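Serpin B3 (Homo sapiens, PDB 4ZK3) probably inhibits target proteases as a member of the serpin family, and as squamous cell carcinoma antigen 1 is apparently the protein from which psoriasis-associated Pso p27 derives. Local coordinates at residues A7-K10 and F11-D14; L261-E264 and K265-W269; T270-Q273 and N274-E277. All blocks are in the same frame, centred on the assembly; numbering follows the deposited sequence.

Contact 1: A7-K10 and F11-D14; sequences ANTK and FMFD
Thr9 reaches one turn down its own helix with its methyl, CG2, which lies 3.8 Å from Phe13 CE2 and 4.0 Å from Met12 CE. Both pairs are apolar and run alongside, each side chain pointing the same way as Thr9. The methyl is carried there by a first torsion that sets CG2 anti to the backbone N and leaves OG1 beside it (chi1 -62°), where the hydroxyl bonds to the carbonyl of Ser5. The Met12 chain is straight as far as SD and then bends (chi3 89°), laying CE over one face of the Phe13 ring, 3.5 Å above its plane and offset toward the rim.

The backbone bonds are the regular i to i+4 set of helix 4-19. Phe11 N gives to Ala7 O at 3.0 Å with an N-H...O angle of 173°, and Asp14 N gives to Lys10 O at 2.9 Å.

Of the charged groups, the Asp14 carboxylate is held by His58 through OD2, beyond the helix. Thr9 OG1 and Asp14 OD2 thus have partners, while methyl, thioether and ring form a continuous apolar strip that packs against helix 263-269 and strand 380-387.

Contact 2: L261-E264 and K265-W269; sequences LTAE and KLMEW
Thr262 OG1 accepts from Lys265 N at 3.0 Å, and at 167° the N-H points almost straight at the oxygen. Lys265 CG also lies 3.1 Å from that oxygen, as the two side chains cross. Leu261 CD2 packs along the buried flank of the helix, 3.7 Å from Leu266 CB in the first turn and 3.9 Å from Trp269 CZ3 at the end. The third apolar pair is Ala263 CB with Met267 CE at 3.9 Å; the methionine chain, extended beyond CG, carries CE alongside the alanine methyl.

A torsion and backbone bonds together place these groups. The Thr262 hydroxyl oxygen sits between the backbone N and the carbonyl carbon (chi1 63°), which brings it to the amide. Leu266 N gives to Thr262 O at 2.9 Å. Under the indole, Lys265 O lies against one face, 3.2 Å from the plane and offset toward the rim, while the same oxygen accepts from Trp269 N. Farther out, Phe13 of helix 4-19 packs on Leu261 and Leu266, and strands 369-375 and 380-387 supply Leu370, Phe372, Ile381 and Tyr384. The arrangement is a threonine N-cap with a hydrophobic staple between Leu261 (N') and Leu266 (N4), opening helix 263-269.

Contact 3: T270-Q273 and N274-E277; sequences TSLQ and NMRE
Met275 folds back over the turn that precedes it, its CG lying 3.1 Å from Ser271 O. The methionine runs straight to SD and then bends at chi3, turning CE toward Leu272 CD1, and the two side chains cross at an angle. The modelled separation of 3.4 Å between Met275 CE and Leu272 CD1 is shorter than ordinary van der Waals contact and is doubtful in detail.

Two i to i+3 bonds close the turn: Asn274 N to Ser271 O at 2.9 Å and Met275 N to Leu272 O at 3.0 Å. This is a short 3-10 turn linking the end of helix 263-269 to strand 276-294, which pairs antiparallel with strand 206-224 in the serpin fold; Met275 touches His220 and Ala222 of that neighbour.

Arg276 bends at chi2 (-73°) and brings its guanidinium back to the turn. There NH1 gives to Gln273 O at 2.8 Å, along a line only 2° from the guanidinium plane and with an N-H...O angle of 174°, and to Met275 O at 2.7 Å. Two carbonyls thereby grip one nitrogen. On another side of the turn, Asn274 ND2 and Ser271 OG both hydrogen-bond the carbonyl of Glu268, in the last turn of helix 263-269.

Contacts 2 and 3 follow each other directly in the chain, their centres 13 Å apart; besides the polar tie through Glu268, Trp269 O packs 3.9 Å from Met275 CG. Contact 1 is remote in sequence yet lies 11 Å from contact 2, centre to centre. The join there is packing around one ring: Phe13 CZ comes 3.5 Å from Leu266 CD2, and Phe13 CD2 the same distance from Ala263 N. Contact 3 does not touch contact 1, the nearest atoms being about 8 Å apart. The contacts lie progressively farther from the chain's centre, about 11, 18 and 24 Å between centres. All three are structural packing; none includes the disordered segment 353-359, which probably belongs to the serpin reactive-centre loop.

Contact 1: A7-K10 and F11-D14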
ATOM      1  N   ALA A   7      -1.473  10.434   9.740  1.00 32.27           N
ATOM      2  CA  ALA A   7      -0.765   9.357  10.394  1.00 30.35           C
ATOM      3  C   ALA A   7      -0.365   8.293   9.337  1.00 26.98           C
ATOM      4  O   ALA A   7       0.793   7.950   9.233  1.00 24.72           O
ATOM      5  CB  ALA A   7      -1.626   8.750  11.489  1.00 30.70           C
ATOM      6  N   ASN A   8      -1.348   7.838   8.547  1.00 25.96           N
ATOM      7  CA  ASN A   8      -1.143   6.793   7.527  1.00 25.75           C
ATOM      8  C   ASN A   8      -0.065   7.183   6.495  1.00 24.29           C
ATOM      9  O   ASN A   8       0.794   6.356   6.128  1.00 23.04           O
ATOM     10  CB  ASN A   8      -2.498   6.458   6.879  1.00 26.90           C
ATOM     11  CG  ASN A   8      -3.581   5.969   7.925  1.00 28.17           C
ATOM     12  OD1 ASN A   8      -3.255   5.437   9.011  1.00 27.11           O
ATOM     13  ND2 ASN A   8      -4.857   6.141   7.578  1.00 28.86           N
ATOM     14  N   THR A   9      -0.113   8.443   6.050  1.00 23.17           N
ATOM     15  CA  THR A   9       0.890   8.995   5.142  1.00 25.03           C
ATOM     16  C   THR A   9       2.284   9.070   5.764  1.00 25.18           C
ATOM     17  O   THR A   9       3.290   8.810   5.093  1.00 23.08           O
ATOM     18  CB  THR A   9       0.438  10.361   4.600  1.00 26.24           C
ATOM     19  OG1 THR A   9      -0.775  10.196   3.857  1.00 25.69           O
ATOM     20  CG2 THR A   9       1.489  10.935   3.633  1.00 24.93           C
ATOM     21  N   LYS A  10       2.371   9.368   7.050  1.00 24.80           N
ATOM     22  CA  LYS A  10       3.693   9.362   7.720  1.00 24.89           C
ATOM     23  C   LYS A  10       4.311   7.989   7.814  1.00 24.20           C
ATOM     24  O   LYS A  10       5.506   7.786   7.528  1.00 23.64           O
ATOM     25  CB  LYS A  10       3.565   9.961   9.128  1.00 28.70           C
ATOM     26  CG  LYS A  10       3.178  11.451   9.140  1.00 34.36           C
ATOM     27  CD  LYS A  10       2.938  11.947  10.562  1.00 39.68           C
ATOM     28  CE  LYS A  10       2.577  13.414  10.601  1.00 45.83           C
ATOM     29  NZ  LYS A  10       3.751  14.252  10.204  1.00 50.87           N
ATOM     30  N   PHE A  11       3.493   7.027   8.203  1.00 23.27           N
ATOM     31  CA  PHE A  11       3.895   5.620   8.210  1.00 23.36           C
ATOM     32  C   PHE A  11       4.337   5.180   6.833  1.00 23.11           C
ATOM     33  O   PHE A  11       5.388   4.522   6.699  1.00 24.82           O
ATOM     34  CB  PHE A  11       2.724   4.760   8.731  1.00 23.01           C
ATOM     35  CG  PHE A  11       2.990   3.306   8.743  1.00 22.80           C
ATOM     36  CD1 PHE A  11       4.072   2.787   9.383  1.00 22.85           C
ATOM     37  CD2 PHE A  11       2.072   2.408   8.135  1.00 24.56           C
ATOM     38  CE1 PHE A  11       4.300   1.413   9.433  1.00 24.57           C
ATOM     39  CE2 PHE A  11       2.306   1.049   8.151  1.00 22.85           C
ATOM     40  CZ  PHE A  11       3.428   0.534   8.803  1.00 23.18           C
ATOM     41  N   MET A  12       3.597   5.596   5.808  1.00 21.75           N
ATOM     42  CA  MET A  12       3.986   5.355   4.401  1.00 21.30           C
ATOM     43  C   MET A  12       5.421   5.854   4.091  1.00 24.23           C
ATOM     44  O   MET A  12       6.225   5.112   3.521  1.00 23.96           O
ATOM     45  CB  MET A  12       2.963   5.988   3.417  1.00 19.70           C
ATOM     46  CG  MET A  12       3.280   5.851   1.897  1.00 18.64           C
ATOM     47  SD  MET A  12       2.187   6.912   0.965  1.00 21.98           S
ATOM     48  CE  MET A  12       3.199   8.398   0.994  1.00 21.39           C
ATOM     49  N   PHE A  13       5.777   7.075   4.491  1.00 28.74           N
ATOM     50  CA  PHE A  13       7.159   7.532   4.264  1.00 28.18           C
ATOM     51  C   PHE A  13       8.192   6.808   5.130  1.00 26.98           C
ATOM     52  O   PHE A  13       9.334   6.555   4.658  1.00 27.00           O
ATOM     53  CB  PHE A  13       7.272   9.033   4.409  1.00 31.14           C
ATOM     54  CG  PHE A  13       6.721   9.769   3.235  1.00 29.65           C
ATOM     55  CD1 PHE A  13       7.364   9.687   2.015  1.00 32.56           C
ATOM     56  CD2 PHE A  13       5.524  10.487   3.323  1.00 28.29           C
ATOM     57  CE1 PHE A  13       6.863  10.357   0.906  1.00 31.54           C
ATOM     58  CE2 PHE A  13       5.006  11.146   2.224  1.00 29.00           C
ATOM     59  CZ  PHE A  13       5.673  11.081   1.004  1.00 31.35           C
ATOM     60  N   ASP A  14       7.805   6.446   6.358  1.00 27.18           N
ATOM     61  CA  ASP A  14       8.721   5.735   7.217  1.00 27.92           C
ATOM     62  C   ASP A  14       9.002   4.405   6.540  1.00 27.74           C
ATOM     63  O   ASP A  14      10.143   3.893   6.588  1.00 25.85           O
ATOM     64  CB  ASP A  14       8.207   5.486   8.620  1.00 28.10           C
ATOM     65  CG  ASP A  14       7.892   6.762   9.381  1.00 30.80           C
ATOM     66  OD1 ASP A  14       8.239   7.886   8.954  1.00 31.54           O
ATOM     67  OD2 ASP A  14       7.221   6.612  10.416  1.00 31.54           O
TER

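Contact 2: L261-E264 and K265-W269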
ATOM      1  N   LEU A 261      11.046  14.759   0.253  1.00 35.66           N
ATOM      2  CA  LEU A 261       9.600  14.509   0.238  1.00 36.58           C
ATOM      3  C   LEU A 261       9.237  13.842   1.552  1.00 36.81           C
ATOM      4  O   LEU A 261       9.473  12.641   1.734  1.00 44.05           O
ATOM      5  CB  LEU A 261       9.241  13.603  -0.936  1.00 36.21           C
ATOM      6  CG  LEU A 261       7.982  13.831  -1.747  1.00 39.97           C
ATOM      7  CD1 LEU A 261       7.460  12.451  -2.176  1.00 37.13           C
ATOM      8  CD2 LEU A 261       6.885  14.647  -1.079  1.00 40.62           C
ATOM      9  N   THR A 262       8.725  14.649   2.470  1.00 32.64           N
ATOM     10  CA  THR A 262       8.112  14.205   3.731  1.00 31.62           C
ATOM     11  C   THR A 262       6.581  14.244   3.586  1.00 29.98           C
ATOM     12  O   THR A 262       6.067  14.775   2.590  1.00 30.26           O
ATOM     13  CB  THR A 262       8.436  15.250   4.818  1.00 32.55           C
ATOM     14  OG1 THR A 262       7.828  16.491   4.415  1.00 26.46           O
ATOM     15  CG2 THR A 262       9.920  15.430   4.964  1.00 33.22           C
ATOM     16  N   ALA A 263       5.853  13.734   4.587  1.00 31.03           N
ATOM     17  CA  ALA A 263       4.399  13.735   4.524  1.00 31.86           C
ATOM     18  C   ALA A 263       3.889  15.178   4.432  1.00 32.29           C
ATOM     19  O   ALA A 263       3.000  15.505   3.649  1.00 31.28           O
ATOM     20  CB  ALA A 263       3.808  13.034   5.748  1.00 36.92           C
ATOM     21  N   GLU A 264       4.475  16.056   5.247  1.00 32.92           N
ATOM     22  CA  GLU A 264       4.083  17.462   5.298  1.00 35.20           C
ATOM     23  C   GLU A 264       4.261  18.118   3.926  1.00 32.17           C
ATOM     24  O   GLU A 264       3.347  18.712   3.415  1.00 37.34           O
ATOM     25  CB  GLU A 264       4.947  18.120   6.388  1.00 39.91           C
ATOM     26  CG  GLU A 264       4.724  19.574   6.718  1.00 45.92           C
ATOM     27  CD  GLU A 264       5.678  19.980   7.844  1.00 46.64           C
ATOM     28  OE1 GLU A 264       6.882  19.816   7.614  1.00 39.84           O
ATOM     29  OE2 GLU A 264       5.240  20.373   8.960  1.00 50.08           O
ATOM     30  N   LYS A 265       5.408  17.903   3.282  1.00 32.01           N
ATOM     31  CA  LYS A 265       5.685  18.438   1.948  1.00 35.25           C
ATOM     32  C   LYS A 265       4.776  17.849   0.861  1.00 36.68           C
ATOM     33  O   LYS A 265       4.266  18.583  -0.008  1.00 35.49           O
ATOM     34  CB  LYS A 265       7.145  18.156   1.535  1.00 41.06           C
ATOM     35  CG  LYS A 265       8.230  18.789   2.419  1.00 48.09           C
ATOM     36  CD  LYS A 265       8.565  20.186   1.932  1.00 56.65           C
ATOM     37  CE  LYS A 265       8.798  21.157   3.091  1.00 66.57           C
ATOM     38  NZ  LYS A 265       8.887  22.580   2.645  1.00 66.39           N
ATOM     39  N   LEU A 266       4.571  16.525   0.894  1.00 32.38           N
ATOM     40  CA  LEU A 266       3.621  15.894  -0.035  1.00 32.73           C
ATOM     41  C   LEU A 266       2.254  16.535   0.016  1.00 34.25           C
ATOM     42  O   LEU A 266       1.616  16.816  -1.013  1.00 30.74           O
ATOM     43  CB  LEU A 266       3.453  14.419   0.300  1.00 36.12           C
ATOM     44  CG  LEU A 266       2.710  13.546  -0.741  1.00 38.78           C
ATOM     45  CD1 LEU A 266       3.420  13.641  -2.076  1.00 42.22           C
ATOM     46  CD2 LEU A 266       2.639  12.071  -0.380  1.00 40.05           C
ATOM     47  N   MET A 267       1.788  16.759   1.237  1.00 35.07           N
ATOM     48  CA  MET A 267       0.460  17.315   1.426  1.00 40.06           C
ATOM     49  C   MET A 267       0.365  18.702   0.859  1.00 40.79           C
ATOM     50  O   MET A 267      -0.636  19.057   0.270  1.00 40.21           O
ATOM     51  CB  MET A 267       0.042  17.264   2.895  1.00 45.47           C
ATOM     52  CG  MET A 267      -0.124  15.814   3.362  1.00 52.73           C
ATOM     53  SD  MET A 267      -0.664  15.610   5.064  1.00 59.44           S
ATOM     54  CE  MET A 267       0.035  14.009   5.516  1.00 48.89           C
ATOM     55  N   GLU A 268       1.439  19.460   0.961  1.00 44.69           N
ATOM     56  CA  GLU A 268       1.426  20.810   0.432  1.00 41.36           C
ATOM     57  C   GLU A 268       1.406  20.790  -1.096  1.00 42.11           C
ATOM     58  O   GLU A 268       0.502  21.328  -1.741  1.00 38.79           O
ATOM     59  CB  GLU A 268       2.658  21.541   0.939  1.00 43.04           C
ATOM     60  CG  GLU A 268       2.506  23.045   0.957  1.00 50.39           C
ATOM     61  CD  GLU A 268       3.835  23.745   1.065  1.00 54.75           C
ATOM     62  OE1 GLU A 268       4.657  23.302   1.907  1.00 57.93           O
ATOM     63  OE2 GLU A 268       4.059  24.711   0.291  1.00 54.87           O
ATOM     64  N   TRP A 269       2.407  20.117  -1.656  1.00 35.23           N
ATOM     65  CA  TRP A 269       2.698  20.136  -3.076  1.00 35.75           C
ATOM     66  C   TRP A 269       1.626  19.496  -3.959  1.00 34.63           C
ATOM     67  O   TRP A 269       1.500  19.849  -5.149  1.00 32.11           O
ATOM     68  CB  TRP A 269       4.023  19.410  -3.344  1.00 36.42           C
ATOM     69  CG  TRP A 269       5.223  20.081  -2.702  1.00 40.05           C
ATOM     70  CD1 TRP A 269       5.299  21.379  -2.273  1.00 44.75           C
ATOM     71  CD2 TRP A 269       6.504  19.510  -2.463  1.00 42.03           C
ATOM     72  NE1 TRP A 269       6.542  21.633  -1.759  1.00 46.88           N
ATOM     73  CE2 TRP A 269       7.310  20.512  -1.878  1.00 45.65           C
ATOM     74  CE3 TRP A 269       7.062  18.249  -2.688  1.00 43.31           C
ATOM     75  CZ2 TRP A 269       8.642  20.294  -1.528  1.00 48.46           C
ATOM     76  CZ3 TRP A 269       8.383  18.024  -2.315  1.00 46.73           C
ATOM     77  CH2 TRP A 269       9.161  19.043  -1.756  1.00 46.21           C
TER

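Contact 3: T270-Q273 and N274-E277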
ATOM      1  N   THR A 270       0.900  18.520  -3.399  1.00 37.66           N
ATOM      2  CA  THR A 270       0.022  17.683  -4.209  1.00 37.37           C
ATOM      3  C   THR A 270      -1.422  17.973  -3.901  1.00 38.12           C
ATOM      4  O   THR A 270      -2.293  17.214  -4.309  1.00 43.16           O
ATOM      5  CB  THR A 270       0.272  16.178  -4.025  1.00 35.92           C
ATOM      6  OG1 THR A 270      -0.202  15.781  -2.729  1.00 34.86           O
ATOM      7  CG2 THR A 270       1.754  15.832  -4.207  1.00 36.03           C
ATOM      8  N   SER A 271      -1.720  19.072  -3.219  1.00 37.25           N
ATOM      9  CA  SER A 271      -3.117  19.397  -3.053  1.00 39.57           C
ATOM     10  C   SER A 271      -3.583  20.208  -4.273  1.00 41.47           C
ATOM     11  O   SER A 271      -2.818  21.000  -4.843  1.00 41.93           O
ATOM     12  CB  SER A 271      -3.361  20.212  -1.783  1.00 45.73           C
ATOM     13  OG  SER A 271      -2.674  21.429  -1.941  1.00 49.35           O
ATOM     14  N   LEU A 272      -4.849  20.025  -4.633  1.00 39.57           N
ATOM     15  CA  LEU A 272      -5.568  20.867  -5.605  1.00 42.01           C
ATOM     16  C   LEU A 272      -5.356  22.363  -5.365  1.00 43.09           C
ATOM     17  O   LEU A 272      -4.984  23.104  -6.264  1.00 45.32           O
ATOM     18  CB  LEU A 272      -7.078  20.543  -5.538  1.00 46.12           C
ATOM     19  CG  LEU A 272      -7.610  19.559  -6.586  1.00 49.44           C
ATOM     20  CD1 LEU A 272      -6.545  18.583  -7.053  1.00 50.82           C
ATOM     21  CD2 LEU A 272      -8.873  18.833  -6.106  1.00 47.29           C
ATOM     22  N   GLN A 273      -5.593  22.791  -4.138  1.00 41.87           N
ATOM     23  CA  GLN A 273      -5.277  24.126  -3.696  1.00 45.07           C
ATOM     24  C   GLN A 273      -3.991  24.694  -4.328  1.00 43.63           C
ATOM     25  O   GLN A 273      -3.939  25.857  -4.690  1.00 43.91           O
ATOM     26  CB  GLN A 273      -5.173  24.048  -2.169  1.00 53.81           C
ATOM     27  CG  GLN A 273      -4.663  25.260  -1.424  1.00 57.96           C
ATOM     28  CD  GLN A 273      -5.508  26.471  -1.680  1.00 60.39           C
ATOM     29  OE1 GLN A 273      -4.993  27.491  -2.127  1.00 65.36           O
ATOM     30  NE2 GLN A 273      -6.804  26.379  -1.387  1.00 62.94           N
ATOM     31  N   ASN A 274      -2.945  23.884  -4.471  1.00 39.97           N
ATOM     32  CA  ASN A 274      -1.636  24.385  -4.936  1.00 38.57           C
ATOM     33  C   ASN A 274      -1.172  23.872  -6.281  1.00 32.77           C
ATOM     34  O   ASN A 274       0.010  23.893  -6.590  1.00 35.25           O
ATOM     35  CB  ASN A 274      -0.570  24.023  -3.913  1.00 38.92           C
ATOM     36  CG  ASN A 274      -0.887  24.584  -2.562  1.00 42.88           C
ATOM     37  OD1 ASN A 274      -1.624  25.569  -2.471  1.00 47.16           O
ATOM     38  ND2 ASN A 274      -0.324  23.984  -1.501  1.00 38.94           N
ATOM     39  N   MET A 275      -2.113  23.434  -7.068  1.00 33.59           N
ATOM     40  CA  MET A 275      -1.880  23.103  -8.447  1.00 35.34           C
ATOM     41  C   MET A 275      -2.870  23.888  -9.325  1.00 34.60           C
ATOM     42  O   MET A 275      -3.822  24.490  -8.832  1.00 36.71           O
ATOM     43  CB  MET A 275      -2.080  21.606  -8.608  1.00 31.87           C
ATOM     44  CG  MET A 275      -1.337  20.759  -7.593  1.00 33.14           C
ATOM     45  SD  MET A 275      -1.531  18.972  -7.861  1.00 36.33           S
ATOM     46  CE  MET A 275      -3.280  18.775  -8.026  1.00 36.01           C
ATOM     47  N   ARG A 276      -2.645  23.865 -10.636  1.00 36.22           N
ATOM     48  CA  ARG A 276      -3.427  24.666 -11.553  1.00 34.60           C
ATOM     49  C   ARG A 276      -3.735  23.843 -12.782  1.00 36.11           C
ATOM     50  O   ARG A 276      -2.874  23.115 -13.267  1.00 35.87           O
ATOM     51  CB  ARG A 276      -2.619  25.927 -11.982  1.00 36.17           C
ATOM     52  CG  ARG A 276      -1.990  26.716 -10.835  1.00 35.95           C
ATOM     53  CD  ARG A 276      -3.119  27.431 -10.122  1.00 39.31           C
ATOM     54  NE  ARG A 276      -2.751  28.200  -8.944  1.00 36.61           N
ATOM     55  CZ  ARG A 276      -2.985  27.864  -7.681  1.00 42.12           C
ATOM     56  NH1 ARG A 276      -3.523  26.691  -7.359  1.00 41.32           N
ATOM     57  NH2 ARG A 276      -2.628  28.705  -6.712  1.00 48.72           N
ATOM     58  N   GLU A 277      -4.928  24.017 -13.332  1.00 38.09           N
ATOM     59  CA  GLU A 277      -5.268  23.414 -14.617  1.00 44.16           C
ATOM     60  C   GLU A 277      -4.333  24.014 -15.641  1.00 39.24           C
ATOM     61  O   GLU A 277      -4.076  25.190 -15.579  1.00 39.05           O
ATOM     62  CB  GLU A 277      -6.729  23.672 -14.968  1.00 48.34           C
ATOM     63  CG  GLU A 277      -7.679  22.739 -14.236  1.00 54.29           C
ATOM     64  CD  GLU A 277      -7.531  21.279 -14.682  1.00 64.45           C
ATOM     65  OE1 GLU A 277      -8.071  20.402 -13.974  1.00 71.19           O
ATOM     66  OE2 GLU A 277      -6.870  20.998 -15.723  1.00 67.49           O
TER